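Local coordinates for protein caspase-1 subunit p19/18 (Spodoptera frugiperda, PDB 1M72) that is a cysteine protease of the caspase family that probably acts in the proteolytic cascade executing apoptosis, working as a heterotetramer of two large and two small subunits, at residues C[92-97]-C[135-140]; C[142-147]-C[181-186]; C[146-151]-C[200-205]. One frame throughout, in Å; residues are numbered along the deposited sequence.

Contact 1: C[92-97]-C[135-140]. With EDO (1,2-ethanediol), chain H.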
ATOM      1  N   GLU C  92      17.705 -13.361 -12.220  1.00 38.77           N
ATOM      2  CA  GLU C  92      18.563 -13.579 -13.356  1.00 40.49           C
ATOM      3  C   GLU C  92      17.980 -14.584 -14.319  1.00 40.52           C
ATOM      4  O   GLU C  92      18.474 -14.727 -15.419  1.00 40.54           O
ATOM      5  CB  GLU C  92      19.950 -14.045 -12.867  1.00 44.19           C
ATOM      6  CG  GLU C  92      20.987 -12.915 -12.744  1.00 46.70           C
ATOM      7  CD  GLU C  92      22.130 -13.224 -11.779  1.00 53.47           C
ATOM      8  OE1 GLU C  92      22.578 -14.402 -11.688  1.00 53.56           O
ATOM      9  OE2 GLU C  92      22.595 -12.262 -11.112  1.00 57.22           O
ATOM     10  N   MET C  93      16.923 -15.278 -13.918  1.00 39.23           N
ATOM     11  CA  MET C  93      16.325 -16.257 -14.811  1.00 36.99           C
ATOM     12  C   MET C  93      15.503 -15.597 -15.917  1.00 36.05           C
ATOM     13  O   MET C  93      15.266 -14.395 -15.914  1.00 35.52           O
ATOM     14  CB  MET C  93      15.453 -17.203 -13.999  1.00 37.00           C
ATOM     15  CG  MET C  93      16.225 -17.853 -12.865  1.00 35.79           C
ATOM     16  SD  MET C  93      15.219 -18.996 -12.006  1.00 37.77           S
ATOM     17  CE  MET C  93      16.349 -20.489 -11.865  1.00 38.86           C
ATOM     18  N   ASP C  94      15.071 -16.394 -16.872  1.00 33.85           N
ATOM     19  CA  ASP C  94      14.277 -15.874 -17.964  1.00 34.72           C
ATOM     20  C   ASP C  94      12.797 -16.097 -17.650  1.00 32.64           C
ATOM     21  O   ASP C  94      12.302 -17.221 -17.683  1.00 31.26           O
ATOM     22  CB  ASP C  94      14.685 -16.584 -19.259  1.00 38.01           C
ATOM     23  CG  ASP C  94      13.860 -16.145 -20.452  1.00 38.67           C
ATOM     24  OD1 ASP C  94      12.966 -15.276 -20.320  1.00 37.15           O
ATOM     25  OD2 ASP C  94      14.114 -16.691 -21.533  1.00 44.44           O
ATOM     26  N   HIS C  95      12.099 -15.011 -17.336  1.00 32.54           N
ATOM     27  CA  HIS C  95      10.686 -15.074 -16.968  1.00 30.53           C
ATOM     28  C   HIS C  95       9.729 -14.830 -18.129  1.00 30.05           C
ATOM     29  O   HIS C  95       8.518 -14.660 -17.922  1.00 30.17           O
ATOM     30  CB  HIS C  95      10.423 -14.063 -15.848  1.00 27.72           C
ATOM     31  CG  HIS C  95      11.140 -14.390 -14.588  1.00 26.32           C
ATOM     32  ND1 HIS C  95      10.660 -15.307 -13.679  1.00 27.40           N
ATOM     33  CD2 HIS C  95      12.347 -13.992 -14.124  1.00 26.25           C
ATOM     34  CE1 HIS C  95      11.542 -15.462 -12.714  1.00 24.78           C
ATOM     35  NE2 HIS C  95      12.575 -14.677 -12.959  1.00 24.54           N
ATOM     36  N   SER C  96      10.270 -14.848 -19.344  1.00 29.59           N
ATOM     37  CA  SER C  96       9.476 -14.608 -20.551  1.00 31.10           C
ATOM     38  C   SER C  96       8.172 -15.380 -20.613  1.00 29.34           C
ATOM     39  O   SER C  96       7.149 -14.828 -20.996  1.00 29.50           O
ATOM     40  CB  SER C  96      10.301 -14.915 -21.803  1.00 30.64           C
ATOM     41  OG  SER C  96      11.356 -13.975 -21.952  1.00 34.36           O
ATOM     42  N   ASP C  97       8.194 -16.645 -20.224  1.00 29.20           N
ATOM     43  CA  ASP C  97       6.961 -17.422 -20.308  1.00 33.35           C
ATOM     44  C   ASP C  97       6.138 -17.542 -19.033  1.00 30.09           C
ATOM     45  O   ASP C  97       5.235 -18.376 -18.964  1.00 30.77           O
ATOM     46  CB  ASP C  97       7.234 -18.812 -20.923  1.00 34.22           C
ATOM     47  CG  ASP C  97       7.742 -18.715 -22.381  1.00 36.05           C
ATOM     48  OD1 ASP C  97       7.220 -17.890 -23.146  1.00 33.38           O
ATOM     49  OD2 ASP C  97       8.675 -19.453 -22.764  1.00 41.95           O
ATOM     50  N   CYS C 135      15.400  -6.900 -14.158  1.00 29.97           N
ATOM     51  CA  CYS C 135      14.729  -8.121 -14.580  1.00 28.16           C
ATOM     52  C   CYS C 135      13.668  -7.817 -15.689  1.00 29.14           C
ATOM     53  O   CYS C 135      12.441  -7.858 -15.454  1.00 30.17           O
ATOM     54  CB  CYS C 135      14.097  -8.797 -13.358  1.00 28.52           C
ATOM     55  SG  CYS C 135      13.436 -10.442 -13.650  1.00 32.56           S
ATOM     56  N   PRO C 136      14.150  -7.519 -16.918  1.00 25.20           N
ATOM     57  CA  PRO C 136      13.344  -7.197 -18.099  1.00 23.23           C
ATOM     58  C   PRO C 136      12.284  -8.250 -18.430  1.00 21.02           C
ATOM     59  O   PRO C 136      11.199  -7.891 -18.833  1.00 24.70           O
ATOM     60  CB  PRO C 136      14.379  -7.070 -19.232  1.00 24.03           C
ATOM     61  CG  PRO C 136      15.666  -6.882 -18.547  1.00 27.33           C
ATOM     62  CD  PRO C 136      15.567  -7.679 -17.280  1.00 26.65           C
ATOM     63  N   THR C 137      12.559  -9.536 -18.255  1.00 21.32           N
ATOM     64  CA  THR C 137      11.533 -10.531 -18.594  1.00 21.04           C
ATOM     65  C   THR C 137      10.288 -10.583 -17.693  1.00 23.99           C
ATOM     66  O   THR C 137       9.379 -11.395 -17.932  1.00 24.89           O
ATOM     67  CB  THR C 137      12.141 -11.935 -18.745  1.00 21.77           C
ATOM     68  OG1 THR C 137      12.593 -12.421 -17.480  1.00 23.22           O
ATOM     69  CG2 THR C 137      13.355 -11.877 -19.725  1.00 23.97           C
ATOM     70  N   LEU C 138      10.252  -9.756 -16.633  1.00 24.44           N
ATOM     71  CA  LEU C 138       9.053  -9.687 -15.799  1.00 23.90           C
ATOM     72  C   LEU C 138       8.560  -8.254 -15.987  1.00 25.23           C
ATOM     73  O   LEU C 138       7.643  -7.800 -15.305  1.00 27.25           O
ATOM     74  CB  LEU C 138       9.337  -9.967 -14.314  1.00 24.13           C
ATOM     75  CG  LEU C 138       9.544 -11.391 -13.753  1.00 18.53           C
ATOM     76  CD1 LEU C 138      10.002 -11.269 -12.312  1.00 19.76           C
ATOM     77  CD2 LEU C 138       8.254 -12.241 -13.826  1.00 20.70           C
ATOM     78  N   ALA C 139       9.161  -7.534 -16.930  1.00 22.74           N
ATOM     79  CA  ALA C 139       8.730  -6.161 -17.153  1.00 23.54           C
ATOM     80  C   ALA C 139       7.286  -6.132 -17.661  1.00 23.77           C
ATOM     81  O   ALA C 139       6.931  -6.813 -18.634  1.00 20.94           O
ATOM     82  CB  ALA C 139       9.662  -5.442 -18.146  1.00 18.71           C
ATOM     83  N   GLY C 140       6.471  -5.339 -16.976  1.00 23.28           N
ATOM     84  CA  GLY C 140       5.072  -5.192 -17.331  1.00 25.04           C
ATOM     85  C   GLY C 140       4.217  -6.260 -16.676  1.00 23.83           C
ATOM     86  O   GLY C 140       2.991  -6.311 -16.876  1.00 23.62           O
TER
HETATM   87  C1  EDO H 503       1.238  -9.060 -18.287  1.00 24.69           C
HETATM   88  O1  EDO H 503       0.940  -7.697 -18.071  1.00 30.31           O
HETATM   89  C2  EDO H 503       0.975  -9.852 -17.038  1.00 30.96           C
HETATM   90  O2  EDO H 503       1.832 -10.973 -17.058  1.00 27.94           O
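The hydroxyl of T137 makes the one hydrogen bond across the contact: the backbone N of H95 donates to T137 OG1 at 2.6 Å, with an N-H...O angle of 154°. The threonine puts OG1 between its own backbone N and carbonyl carbon (chi1 68°), which leaves CG2 to turn toward the neighbours of H95. That methyl lies 3.5 Å from D94 OD1 and 3.7 Å from S96 OG. OG1 also comes to the edge of the imidazole, in the ring plane, while L138 CD1 sits over one ring face, 4.1 Å from the centroid and 13° off the normal, a CH-pi contact. C135 SG approaches obliquely, 3.7 Å from H95 CD2.

The next shell shapes each loop. D94 OD1 accepts the backbone N of S96, which makes an Asx turn, and also S96 OG at 2.6 Å; the hydroxyl of S96 meets the syn lone pair of OD1, whereas the N-H arrives from above the carboxylate plane. H95 NE2 bonds T90 O in helix 80-92, and M34 of strand 31-39 packs against the H95 side chain. Apart from this meeting, EDO O1, probably from the crystallisation liquor, donates to G140 O at 2.7 Å.

Two loops leading into neighbouring strands of the caspase core, 98-106 and 143-148, therefore meet away from the catalytic residues. The chemistry implies one polar link, N-H to hydroxyl, beside an imidazole whose rotation is limited by L138 over a face, the T137 hydroxyl at the edge and the bond from NE2 to T90 O.

Contact 2: C[142-147]-C[181-186]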
ATOM      1  N   PRO C 142       3.112  -8.546 -13.031  1.00 22.59           N
ATOM      2  CA  PRO C 142       3.017  -8.388 -11.580  1.00 23.56           C
ATOM      3  C   PRO C 142       4.072  -9.165 -10.771  1.00 24.34           C
ATOM      4  O   PRO C 142       4.316 -10.347 -11.001  1.00 25.20           O
ATOM      5  CB  PRO C 142       1.581  -8.832 -11.273  1.00 20.28           C
ATOM      6  CG  PRO C 142       1.313  -9.849 -12.289  1.00 23.09           C
ATOM      7  CD  PRO C 142       1.947  -9.273 -13.563  1.00 22.65           C
ATOM      8  N   LYS C 143       4.683  -8.465  -9.818  1.00 22.75           N
ATOM      9  CA  LYS C 143       5.695  -9.038  -8.928  1.00 21.76           C
ATOM     10  C   LYS C 143       5.120  -8.903  -7.507  1.00 21.21           C
ATOM     11  O   LYS C 143       4.995  -7.805  -6.963  1.00 19.33           O
ATOM     12  CB  LYS C 143       7.026  -8.273  -9.124  1.00 21.73           C
ATOM     13  CG  LYS C 143       7.514  -8.400 -10.580  1.00 20.74           C
ATOM     14  CD  LYS C 143       8.553  -7.373 -10.965  1.00 21.05           C
ATOM     15  CE  LYS C 143       7.906  -6.079 -11.461  1.00 17.42           C
ATOM     16  NZ  LYS C 143       7.526  -6.169 -12.919  1.00 21.11           N
ATOM     17  N   LEU C 144       4.755 -10.048  -6.939  1.00 20.29           N
ATOM     18  CA  LEU C 144       4.122 -10.142  -5.626  1.00 21.66           C
ATOM     19  C   LEU C 144       5.012 -10.539  -4.435  1.00 20.39           C
ATOM     20  O   LEU C 144       5.809 -11.488  -4.492  1.00 19.36           O
ATOM     21  CB  LEU C 144       2.924 -11.104  -5.723  1.00 16.63           C
ATOM     22  CG  LEU C 144       2.172 -11.048  -7.067  1.00 24.24           C
ATOM     23  CD1 LEU C 144       1.109 -12.138  -7.140  1.00 25.78           C
ATOM     24  CD2 LEU C 144       1.514  -9.689  -7.255  1.00 26.90           C
ATOM     25  N   PHE C 145       4.825  -9.819  -3.333  1.00 21.07           N
ATOM     26  CA  PHE C 145       5.607 -10.078  -2.143  1.00 20.09           C
ATOM     27  C   PHE C 145       4.718 -10.174  -0.920  1.00 21.68           C
ATOM     28  O   PHE C 145       3.931  -9.269  -0.649  1.00 19.53           O
ATOM     29  CB  PHE C 145       6.669  -8.983  -1.965  1.00 16.35           C
ATOM     30  CG  PHE C 145       7.650  -8.941  -3.100  1.00 21.25           C
ATOM     31  CD1 PHE C 145       7.313  -8.316  -4.306  1.00 20.32           C
ATOM     32  CD2 PHE C 145       8.854  -9.640  -3.023  1.00 20.74           C
ATOM     33  CE1 PHE C 145       8.136  -8.393  -5.424  1.00 21.08           C
ATOM     34  CE2 PHE C 145       9.695  -9.730  -4.129  1.00 25.74           C
ATOM     35  CZ  PHE C 145       9.340  -9.112  -5.337  1.00 21.47           C
ATOM     36  N   PHE C 146       4.847 -11.278  -0.181  1.00 20.96           N
ATOM     37  CA  PHE C 146       4.057 -11.453   1.014  1.00 22.54           C
ATOM     38  C   PHE C 146       4.970 -11.640   2.196  1.00 23.55           C
ATOM     39  O   PHE C 146       5.842 -12.513   2.194  1.00 22.63           O
ATOM     40  CB  PHE C 146       3.113 -12.634   0.861  1.00 22.71           C
ATOM     41  CG  PHE C 146       2.085 -12.416  -0.181  1.00 23.02           C
ATOM     42  CD1 PHE C 146       2.362 -12.713  -1.526  1.00 19.77           C
ATOM     43  CD2 PHE C 146       0.854 -11.876   0.157  1.00 23.44           C
ATOM     44  CE1 PHE C 146       1.412 -12.472  -2.516  1.00 19.75           C
ATOM     45  CE2 PHE C 146      -0.122 -11.622  -0.829  1.00 21.58           C
ATOM     46  CZ  PHE C 146       0.163 -11.924  -2.179  1.00 19.70           C
ATOM     47  N   ILE C 147       4.763 -10.817   3.216  1.00 20.95           N
ATOM     48  CA  ILE C 147       5.628 -10.896   4.370  1.00 19.26           C
ATOM     49  C   ILE C 147       4.931 -11.117   5.683  1.00 19.75           C
ATOM     50  O   ILE C 147       4.127 -10.276   6.142  1.00 21.45           O
ATOM     51  CB  ILE C 147       6.488  -9.617   4.465  1.00 22.20           C
ATOM     52  CG1 ILE C 147       7.316  -9.476   3.181  1.00 21.45           C
ATOM     53  CG2 ILE C 147       7.405  -9.675   5.698  1.00 16.35           C
ATOM     54  CD1 ILE C 147       7.698  -8.129   2.939  1.00 25.54           C
ATOM     55  N   ASP C 181       4.317  -2.018 -10.941  1.00 19.13           N
ATOM     56  CA  ASP C 181       3.886  -3.407 -10.907  1.00 21.95           C
ATOM     57  C   ASP C 181       4.324  -4.311  -9.801  1.00 21.40           C
ATOM     58  O   ASP C 181       4.427  -5.542  -9.970  1.00 20.54           O
ATOM     59  CB  ASP C 181       4.147  -4.044 -12.281  1.00 22.83           C
ATOM     60  CG  ASP C 181       3.512  -3.222 -13.396  1.00 25.53           C
ATOM     61  OD1 ASP C 181       2.400  -2.687 -13.151  1.00 26.59           O
ATOM     62  OD2 ASP C 181       4.119  -3.078 -14.476  1.00 23.66           O
ATOM     63  N   PHE C 182       4.513  -3.686  -8.652  1.00 21.40           N
ATOM     64  CA  PHE C 182       4.880  -4.417  -7.455  1.00 23.53           C
ATOM     65  C   PHE C 182       3.671  -4.349  -6.523  1.00 24.13           C
ATOM     66  O   PHE C 182       2.954  -3.324  -6.468  1.00 23.57           O
ATOM     67  CB  PHE C 182       6.100  -3.775  -6.740  1.00 20.38           C
ATOM     68  CG  PHE C 182       7.425  -4.068  -7.401  1.00 22.39           C
ATOM     69  CD1 PHE C 182       8.282  -5.065  -6.883  1.00 20.39           C
ATOM     70  CD2 PHE C 182       7.814  -3.370  -8.557  1.00 18.52           C
ATOM     71  CE1 PHE C 182       9.516  -5.375  -7.513  1.00 20.54           C
ATOM     72  CE2 PHE C 182       9.039  -3.658  -9.191  1.00 22.20           C
ATOM     73  CZ  PHE C 182       9.903  -4.676  -8.668  1.00 19.39           C
ATOM     74  N   LEU C 183       3.457  -5.452  -5.820  1.00 22.35           N
ATOM     75  CA  LEU C 183       2.435  -5.545  -4.816  1.00 20.91           C
ATOM     76  C   LEU C 183       3.196  -6.086  -3.611  1.00 19.63           C
ATOM     77  O   LEU C 183       3.794  -7.166  -3.674  1.00 16.85           O
ATOM     78  CB  LEU C 183       1.355  -6.528  -5.202  1.00 25.61           C
ATOM     79  CG  LEU C 183       0.281  -6.747  -4.113  1.00 25.33           C
ATOM     80  CD1 LEU C 183      -0.386  -5.446  -3.817  1.00 20.19           C
ATOM     81  CD2 LEU C 183      -0.729  -7.794  -4.600  1.00 22.12           C
ATOM     82  N   ILE C 184       3.166  -5.343  -2.515  1.00 18.38           N
ATOM     83  CA  ILE C 184       3.895  -5.756  -1.340  1.00 20.24           C
ATOM     84  C   ILE C 184       2.960  -5.756  -0.158  1.00 21.48           C
ATOM     85  O   ILE C 184       2.555  -4.676   0.374  1.00 18.85           O
ATOM     86  CB  ILE C 184       5.129  -4.802  -1.056  1.00 21.60           C
ATOM     87  CG1 ILE C 184       6.091  -4.820  -2.244  1.00 18.02           C
ATOM     88  CG2 ILE C 184       5.874  -5.265   0.238  1.00 18.59           C
ATOM     89  CD1 ILE C 184       7.257  -3.802  -2.138  1.00 19.01           C
ATOM     90  N   ALA C 185       2.652  -6.985   0.258  1.00 20.62           N
ATOM     91  CA  ALA C 185       1.750  -7.230   1.366  1.00 21.18           C
ATOM     92  C   ALA C 185       2.408  -7.673   2.675  1.00 21.82           C
ATOM     93  O   ALA C 185       2.965  -8.775   2.775  1.00 19.76           O
ATOM     94  CB  ALA C 185       0.718  -8.228   0.976  1.00 19.01           C
ATOM     95  N   PHE C 186       2.310  -6.792   3.670  1.00 21.17           N
ATOM     96  CA  PHE C 186       2.815  -7.075   5.013  1.00 22.70           C
ATOM     97  C   PHE C 186       1.629  -7.486   5.899  1.00 20.43           C
ATOM     98  O   PHE C 186       0.525  -6.925   5.813  1.00 20.72           O
ATOM     99  CB  PHE C 186       3.521  -5.846   5.625  1.00 20.88           C
ATOM    100  CG  PHE C 186       5.033  -5.796   5.371  1.00 22.21           C
ATOM    101  CD1 PHE C 186       5.551  -5.172   4.231  1.00 22.88           C
ATOM    102  CD2 PHE C 186       5.933  -6.305   6.317  1.00 22.86           C
ATOM    103  CE1 PHE C 186       6.941  -5.041   4.039  1.00 25.36           C
ATOM    104  CE2 PHE C 186       7.331  -6.183   6.138  1.00 23.31           C
ATOM    105  CZ  PHE C 186       7.832  -5.553   5.008  1.00 23.99           C
TER
HETATM  106  O   HOH W   1       6.919  -4.040 -14.651  1.00 17.75           O
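K143 and F182 open a run of five parallel beta bridges between strands 143-147 and 182-186, neighbours in the central sheet of the caspase fold. The short strand axes approach to 4.8 Å and differ in direction by 8°. Five backbone hydrogen bonds join them: K143 and F145 each give and accept one, and I147 N closes the run by donating to A185 O. The link from A185 N to F145 O is 2.8 Å long with an N-H...O angle of 166°.

The lysine can be followed outward. K143 CB rests above the rim of the F182 ring; CD lies near F182 CZ, and CE is 3.5 Å from F182 CE2, over the ring face. Bends at chi3 and chi4 fold the chain so that its methylenes lie on the ring while NZ turns off toward the loop. There NZ bonds K141 O and L138 O, and a water links it to D181 OD2. This lysine and aspartate are not in direct charge contact, and D181 OD1 is occupied by Y25 and T260. The buried ammonium is thus satisfied by two carbonyls and a water.

Further along the same sheet face, F145 CE1 touches F182 CD1, while W127 of helix 125-128 packs against F182, I184 and F186. The other face carries L144, F146, L183 and A185; here F146 CD2 meets A185 CB at 3.7 Å, and helix 221-235 covers F146 and L183 through L225. At the end nearer the active-site cysteine, C150 (assigned by similarity), I147 and F186 lie side by side pointing the same way, with I147 CD1 over the F186 ring, 3.3 Å from its CZ.

Contact 3: C[146-151]-C[200-205]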
ATOM      1  N   PHE C 146       4.847 -11.278  -0.181  1.00 20.96           N
ATOM      2  CA  PHE C 146       4.057 -11.453   1.014  1.00 22.54           C
ATOM      3  C   PHE C 146       4.970 -11.640   2.196  1.00 23.55           C
ATOM      4  O   PHE C 146       5.842 -12.513   2.194  1.00 22.63           O
ATOM      5  CB  PHE C 146       3.113 -12.634   0.861  1.00 22.71           C
ATOM      6  CG  PHE C 146       2.085 -12.416  -0.181  1.00 23.02           C
ATOM      7  CD1 PHE C 146       2.362 -12.713  -1.526  1.00 19.77           C
ATOM      8  CD2 PHE C 146       0.854 -11.876   0.157  1.00 23.44           C
ATOM      9  CE1 PHE C 146       1.412 -12.472  -2.516  1.00 19.75           C
ATOM     10  CE2 PHE C 146      -0.122 -11.622  -0.829  1.00 21.58           C
ATOM     11  CZ  PHE C 146       0.163 -11.924  -2.179  1.00 19.70           C
ATOM     12  N   ILE C 147       4.763 -10.817   3.216  1.00 20.95           N
ATOM     13  CA  ILE C 147       5.628 -10.896   4.370  1.00 19.26           C
ATOM     14  C   ILE C 147       4.931 -11.117   5.683  1.00 19.75           C
ATOM     15  O   ILE C 147       4.127 -10.276   6.142  1.00 21.45           O
ATOM     16  CB  ILE C 147       6.488  -9.617   4.465  1.00 22.20           C
ATOM     17  CG1 ILE C 147       7.316  -9.476   3.181  1.00 21.45           C
ATOM     18  CG2 ILE C 147       7.405  -9.675   5.698  1.00 16.35           C
ATOM     19  CD1 ILE C 147       7.698  -8.129   2.939  1.00 25.54           C
ATOM     20  N   GLN C 148       5.199 -12.272   6.284  1.00 20.67           N
ATOM     21  CA  GLN C 148       4.650 -12.564   7.620  1.00 19.21           C
ATOM     22  C   GLN C 148       5.847 -12.368   8.568  1.00 18.42           C
ATOM     23  O   GLN C 148       6.769 -13.163   8.561  1.00 16.31           O
ATOM     24  CB  GLN C 148       4.130 -13.988   7.706  1.00 13.85           C
ATOM     25  CG  GLN C 148       3.746 -14.473   9.146  1.00 11.59           C
ATOM     26  CD  GLN C 148       2.850 -13.497   9.876  1.00 15.03           C
ATOM     27  OE1 GLN C 148       1.839 -13.012   9.345  1.00 19.90           O
ATOM     28  NE2 GLN C 148       3.211 -13.198  11.106  1.00 14.91           N
ATOM     29  N   ALA C 149       5.818 -11.281   9.334  1.00 20.48           N
ATOM     30  CA  ALA C 149       6.876 -10.909  10.286  1.00 22.61           C
ATOM     31  C   ALA C 149       6.449  -9.625  11.001  1.00 26.08           C
ATOM     32  O   ALA C 149       5.616  -8.864  10.470  1.00 28.32           O
ATOM     33  CB  ALA C 149       8.217 -10.684   9.563  1.00 22.60           C
ATOM     34  N   CYS C 150       6.978  -9.371  12.200  1.00 24.74           N
ATOM     35  CA  CYS C 150       6.590  -8.144  12.896  1.00 25.80           C
ATOM     36  C   CYS C 150       7.324  -6.985  12.248  1.00 26.12           C
ATOM     37  O   CYS C 150       8.414  -7.182  11.707  1.00 19.97           O
ATOM     38  CB  CYS C 150       7.029  -8.186  14.349  1.00 26.89           C
ATOM     39  SG  CYS C 150       6.078  -9.319  15.329  1.00 29.77           S
ATOM     40  N   GLN C 151       6.727  -5.795  12.319  1.00 24.08           N
ATOM     41  CA  GLN C 151       7.344  -4.586  11.767  1.00 25.79           C
ATOM     42  C   GLN C 151       7.603  -3.655  12.971  1.00 27.58           C
ATOM     43  O   GLN C 151       7.723  -2.438  12.821  1.00 26.32           O
ATOM     44  CB  GLN C 151       6.409  -3.888  10.777  1.00 20.99           C
ATOM     45  CG  GLN C 151       6.155  -4.619   9.492  1.00 23.70           C
ATOM     46  CD  GLN C 151       5.930  -3.634   8.337  1.00 26.33           C
ATOM     47  OE1 GLN C 151       6.862  -2.943   7.913  1.00 24.48           O
ATOM     48  NE2 GLN C 151       4.698  -3.558   7.838  1.00 22.78           N
ATOM     49  N   ARG C 200      -2.246 -23.262  14.367  1.00 33.10           N
ATOM     50  CA  ARG C 200      -2.895 -22.933  13.102  1.00 32.09           C
ATOM     51  C   ARG C 200      -2.095 -22.023  12.150  1.00 30.04           C
ATOM     52  O   ARG C 200      -2.541 -21.745  11.036  1.00 30.76           O
ATOM     53  CB  ARG C 200      -4.256 -22.289  13.356  1.00 31.58           C
ATOM     54  CG  ARG C 200      -5.131 -22.986  14.378  1.00 41.27           C
ATOM     55  CD  ARG C 200      -6.605 -22.619  14.131  1.00 48.18           C
ATOM     56  NE  ARG C 200      -7.521 -22.934  15.234  1.00 57.52           N
ATOM     57  CZ  ARG C 200      -7.741 -24.143  15.776  1.00 62.50           C
ATOM     58  NH1 ARG C 200      -7.109 -25.247  15.351  1.00 63.09           N
ATOM     59  NH2 ARG C 200      -8.640 -24.252  16.752  1.00 64.02           N
ATOM     60  N   GLY C 201      -0.925 -21.567  12.573  1.00 28.13           N
ATOM     61  CA  GLY C 201      -0.148 -20.671  11.737  1.00 24.42           C
ATOM     62  C   GLY C 201      -0.471 -19.191  11.948  1.00 25.81           C
ATOM     63  O   GLY C 201      -1.253 -18.820  12.840  1.00 25.40           O
ATOM     64  N   SER C 202       0.108 -18.315  11.131  1.00 23.66           N
ATOM     65  CA  SER C 202      -0.151 -16.888  11.333  1.00 24.36           C
ATOM     66  C   SER C 202      -1.557 -16.436  10.922  1.00 22.42           C
ATOM     67  O   SER C 202      -2.205 -17.032  10.049  1.00 22.90           O
ATOM     68  CB  SER C 202       0.896 -16.033  10.598  1.00 21.50           C
ATOM     69  OG  SER C 202       0.707 -16.046   9.198  1.00 20.26           O
ATOM     70  N   TRP C 203      -2.029 -15.369  11.559  1.00 22.14           N
ATOM     71  CA  TRP C 203      -3.340 -14.837  11.236  1.00 22.54           C
ATOM     72  C   TRP C 203      -3.357 -14.474   9.753  1.00 23.80           C
ATOM     73  O   TRP C 203      -4.232 -14.911   9.008  1.00 26.23           O
ATOM     74  CB  TRP C 203      -3.670 -13.597  12.078  1.00 20.86           C
ATOM     75  CG  TRP C 203      -3.814 -13.863  13.566  1.00 17.59           C
ATOM     76  CD1 TRP C 203      -3.682 -15.060  14.205  1.00 18.40           C
ATOM     77  CD2 TRP C 203      -4.112 -12.893  14.587  1.00 20.68           C
ATOM     78  NE1 TRP C 203      -3.881 -14.899  15.564  1.00 17.69           N
ATOM     79  CE2 TRP C 203      -4.149 -13.582  15.822  1.00 18.57           C
ATOM     80  CE3 TRP C 203      -4.357 -11.506  14.575  1.00 19.06           C
ATOM     81  CZ2 TRP C 203      -4.423 -12.931  17.043  1.00 19.02           C
ATOM     82  CZ3 TRP C 203      -4.631 -10.855  15.783  1.00 18.36           C
ATOM     83  CH2 TRP C 203      -4.661 -11.568  17.003  1.00 23.15           C
ATOM     84  N   PHE C 204      -2.364 -13.695   9.332  1.00 24.13           N
ATOM     85  CA  PHE C 204      -2.253 -13.256   7.950  1.00 23.20           C
ATOM     86  C   PHE C 204      -2.285 -14.441   6.957  1.00 23.10           C
ATOM     87  O   PHE C 204      -3.093 -14.444   6.031  1.00 22.65           O
ATOM     88  CB  PHE C 204      -0.966 -12.424   7.778  1.00 23.46           C
ATOM     89  CG  PHE C 204      -0.766 -11.873   6.389  1.00 23.37           C
ATOM     90  CD1 PHE C 204      -1.777 -11.144   5.753  1.00 20.52           C
ATOM     91  CD2 PHE C 204       0.459 -12.039   5.735  1.00 24.22           C
ATOM     92  CE1 PHE C 204      -1.559 -10.582   4.478  1.00 20.82           C
ATOM     93  CE2 PHE C 204       0.688 -11.482   4.459  1.00 22.25           C
ATOM     94  CZ  PHE C 204      -0.326 -10.753   3.833  1.00 23.81           C
ATOM     95  N   MET C 205      -1.410 -15.427   7.149  1.00 21.29           N
ATOM     96  CA  MET C 205      -1.370 -16.578   6.268  1.00 24.65           C
ATOM     97  C   MET C 205      -2.653 -17.441   6.344  1.00 27.60           C
ATOM     98  O   MET C 205      -3.069 -18.003   5.336  1.00 27.62           O
ATOM     99  CB  MET C 205      -0.125 -17.409   6.545  1.00 24.66           C
ATOM    100  CG  MET C 205       1.129 -16.763   6.046  1.00 25.51           C
ATOM    101  SD  MET C 205       1.210 -16.649   4.198  1.00 29.60           S
ATOM    102  CE  MET C 205       2.250 -15.295   3.996  1.00 24.02           C
TER
HETATM  103  O   HOH W   2      -0.196 -12.641  11.147  1.00 21.32           O
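Q148 reaches S202 and F204 because its CG stands anti to the backbone N (chi1 170°) and the chain then bends at chi2 (50°), which carries the amide across to the start of helix 203-215. F204 has its CG anti to the backbone N as well, and its ring extends back past the glutamine in the opposite direction, with amide and ring planes 47° apart. Q148 OE1 ends up at the edge of that ring, near its plane, and 3.3 Å from F204 CB. It is also 3.2 Å from S202 OG, a close approach without a hydrogen bond. A water joins the segments instead, donating to Q148 OE1 at 2.7 Å and accepting from F204 N at 3.0 Å.

S202 OG has other work: as N-cap it accepts M205 N at 3.0 Å, and it also bonds D57. Beyond the polar part, F204 CZ touches F146 CD2 at 4.0 Å, coming to the edge of the F146 ring, and M205 CE reaches F146 CB at 4.2 Å. L106 lies against both Q148 and M205, and helix 54-67 backs the methionine through L61.

Q148 NE2 also bonds S194 OG. Two residues on, where the central sheet delivers the active-site cysteine, C150 (assigned by similarity) is linked covalently to the bound peptide. A glutamine two residues before that cysteine, its NE2 hydrogen-bonded to an acidic side chain of the covalently bound peptide, is consistent with the aspartate-specific S1 pocket of caspases.

How the contacts relate
From the N terminus, contact 1 comes first: 92-97, after helix 80-92, meets 135-140 and closes a loop containing strand 98-106, the short strands between 109 and 121, and helix 125-128. It is complete before strand 143-148 begins, so it stands in series with the other two. Contact 2 then pairs that strand with 182-186, and contact 3 takes its C-terminal end to 200-205; the two share F146 and I147, and their loops overlap, both starting on the same strand. Contacts 1 and 2 touch where G140 lies beside D181, contacts 2 and 3 where F186 packs on Q151. Together they connect the loops at one end of the central sheet, its middle, and the active-site end.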